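Local coordinates for protein KauB (Pseudomonas aeruginosa PAO1, PDB 6B4R) that probably oxidises a range of aldehydes, aminoaldehydes among them, to the corresponding acids as a member of the aldehyde dehydrogenase family, with a nicotinamide coenzyme as electron acceptor, at residues Q85-F90 / N126-S131; W329-P334 / K372-E377. All blocks are in the same frame, centred on the assembly; numbering follows the deposited sequence.

Contact 1 of 2, residues Q85-F90 / N126-S131; sequences QTMIRF and NSLRWS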
# COMPACT_ATOMS: atom_id res chain seq x y z
N GLN A 85 16.31 15.18 -6.86
CA GLN A 85 17.54 15.46 -7.60
C GLN A 85 18.57 16.20 -6.76
O GLN A 85 19.77 15.98 -6.90
CB GLN A 85 17.22 16.25 -8.87
CG GLN A 85 16.49 15.46 -9.93
CD GLN A 85 15.88 16.34 -11.00
OE1 GLN A 85 15.97 17.57 -10.93
NE2 GLN A 85 15.25 15.72 -11.99
N THR A 86 18.09 17.09 -5.89
CA THR A 86 18.98 17.86 -5.04
C THR A 86 19.68 16.98 -4.01
O THR A 86 20.88 17.11 -3.78
CB THR A 86 18.23 19.00 -4.32
OG1 THR A 86 17.56 19.82 -5.28
CG2 THR A 86 19.20 19.86 -3.51
N MET A 87 18.92 16.07 -3.41
CA MET A 87 19.46 15.21 -2.36
C MET A 87 20.39 14.14 -2.92
O MET A 87 21.26 13.63 -2.21
CB MET A 87 18.34 14.57 -1.56
CG MET A 87 17.52 15.55 -0.74
SD MET A 87 16.54 14.72 0.52
CE MET A 87 17.83 14.03 1.54
N ILE A 88 20.21 13.80 -4.20
CA ILE A 88 21.12 12.88 -4.85
C ILE A 88 22.48 13.55 -5.03
O ILE A 88 23.53 12.93 -4.80
CB ILE A 88 20.57 12.37 -6.19
CG1 ILE A 88 19.37 11.45 -5.95
CG2 ILE A 88 21.64 11.62 -6.97
CD1 ILE A 88 18.74 10.91 -7.22
N ARG A 89 22.47 14.82 -5.41
CA ARG A 89 23.70 15.60 -5.50
C ARG A 89 24.35 15.73 -4.12
O ARG A 89 25.57 15.72 -4.00
CB ARG A 89 23.43 16.98 -6.10
CG ARG A 89 23.11 16.95 -7.59
CD ARG A 89 23.15 18.35 -8.21
NE ARG A 89 22.14 19.23 -7.63
CZ ARG A 89 20.92 19.39 -8.13
NH1 ARG A 89 20.55 18.73 -9.22
NH2 ARG A 89 20.06 20.21 -7.54
N PHE A 90 23.51 15.85 -3.10
CA PHE A 90 23.98 15.88 -1.72
C PHE A 90 24.67 14.56 -1.39
O PHE A 90 25.73 14.54 -0.77
CB PHE A 90 22.80 16.13 -0.77
CG PHE A 90 23.20 16.40 0.66
CD1 PHE A 90 24.50 16.73 0.99
CD2 PHE A 90 22.25 16.33 1.67
CE1 PHE A 90 24.86 16.98 2.30
CE2 PHE A 90 22.61 16.58 2.99
CZ PHE A 90 23.91 16.90 3.30
N ASN A 126 24.46 6.37 0.80
CA ASN A 126 23.40 5.53 0.27
C ASN A 126 22.06 5.78 0.96
O ASN A 126 21.00 5.67 0.34
CB ASN A 126 23.78 4.05 0.36
CG ASN A 126 22.68 3.13 -0.13
OD1 ASN A 126 22.41 3.05 -1.32
ND2 ASN A 126 22.04 2.43 0.80
N SER A 127 22.11 6.11 2.24
CA SER A 127 20.90 6.41 3.01
C SER A 127 20.22 7.68 2.51
O SER A 127 18.99 7.74 2.43
CB SER A 127 21.23 6.54 4.50
OG SER A 127 20.07 6.88 5.24
N LEU A 128 21.03 8.69 2.19
CA LEU A 128 20.50 9.92 1.62
C LEU A 128 19.96 9.66 0.22
O LEU A 128 18.88 10.12 -0.14
CB LEU A 128 21.58 11.00 1.56
CG LEU A 128 22.12 11.56 2.88
CD1 LEU A 128 23.10 12.69 2.61
CD2 LEU A 128 20.98 12.05 3.76
N ARG A 129 20.73 8.92 -0.57
CA ARG A 129 20.36 8.60 -1.94
C ARG A 129 19.06 7.80 -2.00
O ARG A 129 18.17 8.11 -2.79
CB ARG A 129 21.48 7.84 -2.65
CG ARG A 129 21.18 7.50 -4.10
CD ARG A 129 22.34 6.77 -4.77
NE ARG A 129 23.45 7.67 -5.08
CZ ARG A 129 24.58 7.72 -4.39
NH1 ARG A 129 24.77 6.92 -3.35
NH2 ARG A 129 25.53 8.58 -4.75
N TRP A 130 18.95 6.78 -1.15
CA TRP A 130 17.77 5.92 -1.09
C TRP A 130 16.52 6.73 -0.73
O TRP A 130 15.48 6.61 -1.40
CB TRP A 130 17.98 4.81 -0.07
CG TRP A 130 17.02 3.66 -0.17
CD1 TRP A 130 17.19 2.50 -0.86
CD2 TRP A 130 15.74 3.55 0.47
NE1 TRP A 130 16.10 1.68 -0.71
CE2 TRP A 130 15.19 2.30 0.10
CE3 TRP A 130 14.99 4.39 1.31
CZ2 TRP A 130 13.94 1.87 0.55
CZ3 TRP A 130 13.75 3.96 1.75
CH2 TRP A 130 13.24 2.71 1.37
N SER A 131 16.62 7.54 0.31
CA SER A 131 15.51 8.38 0.75
C SER A 131 15.10 9.38 -0.33
O SER A 131 13.93 9.73 -0.44
CB SER A 131 15.87 9.12 2.04
OG SER A 131 16.22 8.22 3.07
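A buried apolar contact joins helices 80-96 and 113-133, in the helical N-terminal part of the aldehyde dehydrogenase fold, where Leu128 reaches between Met87 and Phe90. The two methyls of Leu128 divide the work. CD1 sits over a face of the Phe90 ring, 4.0 Å from its centroid and 19° off the ring normal, so this is a CH-pi contact. It is shifted from the centre toward the CD2-CE2 side, with CD1 3.9 Å from Phe90 CD2. The CB of Phe90 does not point at the other helix; because CG stands anti to the backbone N (chi1 -171°), the ring swings out beside the carbonyl carbon, bringing the face beside CD2 and CE2 to Leu128. CD2 of Leu128 goes to Met87, where the terminal methyl CE is 4.3 Å away, a looser touch.

No hydrogen bond crosses between 85-90 and 126-131. The hydroxyl of Ser131 is satisfied within its own helix: OG donates back to Ser127 O at 2.9 Å, the donor lying nearly in line with the C=O (162°), and the same oxygen also takes the Ser131 backbone N-H. Arg129 reaches just past Phe90, lies along Ala91 and Leu95, and forms a salt bridge with Asp92, adding an ionic tie between the two helices. Helix 170-183 closes over the contact through Cys175 and Leu182, and its Trp176, which touches Ser127, also lines the ligand pocket. Phe90 packs further against helix 198-210.

The close contacts are methyl to methyl and methyl to ring, so the segments are held by dispersion and the exclusion of water, and their fit depends on shape rather than on any directional bond.

Contact 2 of 2, residues W329-P334 / K372-E377; sequences WKPGNP and KRTLEE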
# COMPACT_ATOMS: atom_id res chain seq x y z
N TRP A 329 39.95 -9.71 16.30
CA TRP A 329 39.61 -8.32 16.57
C TRP A 329 40.59 -7.70 17.56
O TRP A 329 40.44 -7.86 18.78
CB TRP A 329 38.17 -8.23 17.10
CG TRP A 329 37.15 -8.74 16.14
CD1 TRP A 329 36.76 -10.04 15.97
CD2 TRP A 329 36.38 -7.97 15.20
NE1 TRP A 329 35.80 -10.13 14.99
CE2 TRP A 329 35.55 -8.87 14.51
CE3 TRP A 329 36.31 -6.61 14.89
CZ2 TRP A 329 34.66 -8.45 13.51
CZ3 TRP A 329 35.43 -6.20 13.91
CH2 TRP A 329 34.62 -7.12 13.23
N LYS A 330 41.58 -6.99 17.03
CA LYS A 330 42.64 -6.41 17.85
C LYS A 330 42.56 -4.89 17.88
O LYS A 330 42.50 -4.24 16.83
CB LYS A 330 44.01 -6.82 17.30
CG LYS A 330 44.25 -8.31 17.21
CD LYS A 330 45.59 -8.61 16.55
CE LYS A 330 45.92 -10.09 16.59
NZ LYS A 330 44.89 -10.90 15.87
N PRO A 331 42.57 -4.31 19.09
CA PRO A 331 42.65 -2.85 19.23
C PRO A 331 43.96 -2.33 18.66
O PRO A 331 45.02 -2.90 18.95
CB PRO A 331 42.61 -2.64 20.75
CG PRO A 331 41.94 -3.87 21.28
CD PRO A 331 42.39 -4.98 20.39
N GLY A 332 43.90 -1.26 17.87
CA GLY A 332 45.10 -0.70 17.26
C GLY A 332 44.90 0.73 16.80
O GLY A 332 43.82 1.31 16.99
N ASN A 333 45.93 1.31 16.20
CA ASN A 333 45.87 2.67 15.68
C ASN A 333 44.75 2.79 14.65
O ASN A 333 44.79 2.13 13.61
CB ASN A 333 47.21 3.07 15.07
CG ASN A 333 47.28 4.56 14.74
OD1 ASN A 333 46.36 5.32 15.01
ND2 ASN A 333 48.40 4.97 14.15
N PRO A 334 43.74 3.62 14.94
CA PRO A 334 42.58 3.81 14.06
C PRO A 334 42.97 4.39 12.71
O PRO A 334 42.23 4.23 11.74
CB PRO A 334 41.72 4.82 14.84
CG PRO A 334 42.12 4.64 16.26
CD PRO A 334 43.59 4.36 16.21
N LYS A 372 41.02 -6.02 30.01
CA LYS A 372 41.99 -5.02 30.44
C LYS A 372 42.08 -3.84 29.47
O LYS A 372 41.80 -3.98 28.28
CB LYS A 372 43.38 -5.64 30.61
CG LYS A 372 43.44 -6.79 31.60
CD LYS A 372 44.85 -7.33 31.72
CE LYS A 372 45.44 -7.67 30.36
NZ LYS A 372 44.64 -8.69 29.63
N ARG A 373 42.47 -2.69 30.00
CA ARG A 373 42.78 -1.53 29.17
C ARG A 373 44.07 -1.79 28.41
O ARG A 373 44.98 -2.44 28.92
CB ARG A 373 42.93 -0.29 30.05
CG ARG A 373 43.36 0.96 29.30
CD ARG A 373 43.65 2.09 30.27
NE ARG A 373 44.07 3.31 29.59
CZ ARG A 373 44.42 4.43 30.21
NH1 ARG A 373 44.41 4.47 31.54
NH2 ARG A 373 44.79 5.49 29.52
N THR A 374 44.15 -1.30 27.17
CA THR A 374 45.33 -1.54 26.34
C THR A 374 45.78 -0.28 25.61
O THR A 374 45.05 0.71 25.55
CB THR A 374 45.06 -2.66 25.32
OG1 THR A 374 46.24 -2.87 24.52
CG2 THR A 374 43.90 -2.30 24.42
N LEU A 375 46.99 -0.34 25.06
CA LEU A 375 47.58 0.77 24.31
C LEU A 375 47.56 2.09 25.08
O LEU A 375 47.31 3.15 24.51
CB LEU A 375 46.89 0.94 22.96
CG LEU A 375 47.04 -0.24 21.99
CD1 LEU A 375 46.13 -0.07 20.79
CD2 LEU A 375 48.49 -0.37 21.55
N GLU A 376 47.82 2.01 26.38
CA GLU A 376 47.78 3.18 27.25
C GLU A 376 48.90 4.17 26.91
O GLU A 376 48.73 5.39 27.06
CB GLU A 376 47.87 2.76 28.72
CG GLU A 376 47.87 3.92 29.70
CD GLU A 376 47.98 3.46 31.14
OE1 GLU A 376 47.78 2.26 31.40
OE2 GLU A 376 48.26 4.31 32.02
N GLU A 377 50.02 3.65 26.44
CA GLU A 377 51.19 4.47 26.14
C GLU A 377 51.00 5.37 24.92
O GLU A 377 51.81 6.26 24.66
CB GLU A 377 52.44 3.59 25.96
CG GLU A 377 52.41 2.70 24.72
CD GLU A 377 51.53 1.47 24.88
OE1 GLU A 377 51.09 1.19 26.02
OE2 GLU A 377 51.27 0.79 23.87
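Pro331 offers its five-membered ring to Thr374, whose methyl comes in at the CB-CG bond: Thr374 CG2 is 3.9 Å from Pro331 CB and 4.0 Å from Pro331 CG, and the two side chains meet at about a right angle. Within 372-377, Glu376 CG sits 3.4 Å above the plane of the Arg373 guanidinium, over its centre. The carboxylate of Glu376 makes only a long salt bridge, Arg373 NH1 to Glu376 OE2 at 3.9 Å, well out of the guanidinium plane, so the charges attract without an N-H aimed at the oxygen.

In Thr374, OG1 is anti to the backbone N (chi1 180°) and CG2 is lodged between N and the carbonyl carbon, which turns the methyl to Pro331. Leu375 CD1 reaches across to the proline-glycine backbone, 3.6 Å from Pro331 O and 3.7 Å from Gly332 CA. Tyr382, on the strand that pairs with 373-374, touches both Thr374 and Leu375 and also Pro334; Gly332 is tied by backbone bonding to Val341.

This is a small surface contact between a loop and a short, weakly bonded strand that pairs with 382-389. No hydrogen bond joins the two segments, so their hold on each other is weak apolar touching of methyls against ring and backbone, and their positions probably owe more to the backbone bonds each makes with its own neighbours.

In the fold
After helix 6-15, several short strands and helix 56-72, the chain runs through helices 80-96, 98-109 and 113-133, and contact 1 closes this almost wholly helical excursion of 35 residues. It then builds the sheet around strand 149-164 and moves into the second sheet before contact 2 opens after helix 315-326. That contact spans 37 residues, including helix 347-362 and strand 366-369, and brings segment 372-377 back beside the loop 329-334. The two closures follow in series, neither nested nor crossed. Their centres lie 36 Å apart, with nearest atoms about 20 Å apart, and each joins a different part of the fold: buried helices in one case, a surface loop and strand in the other.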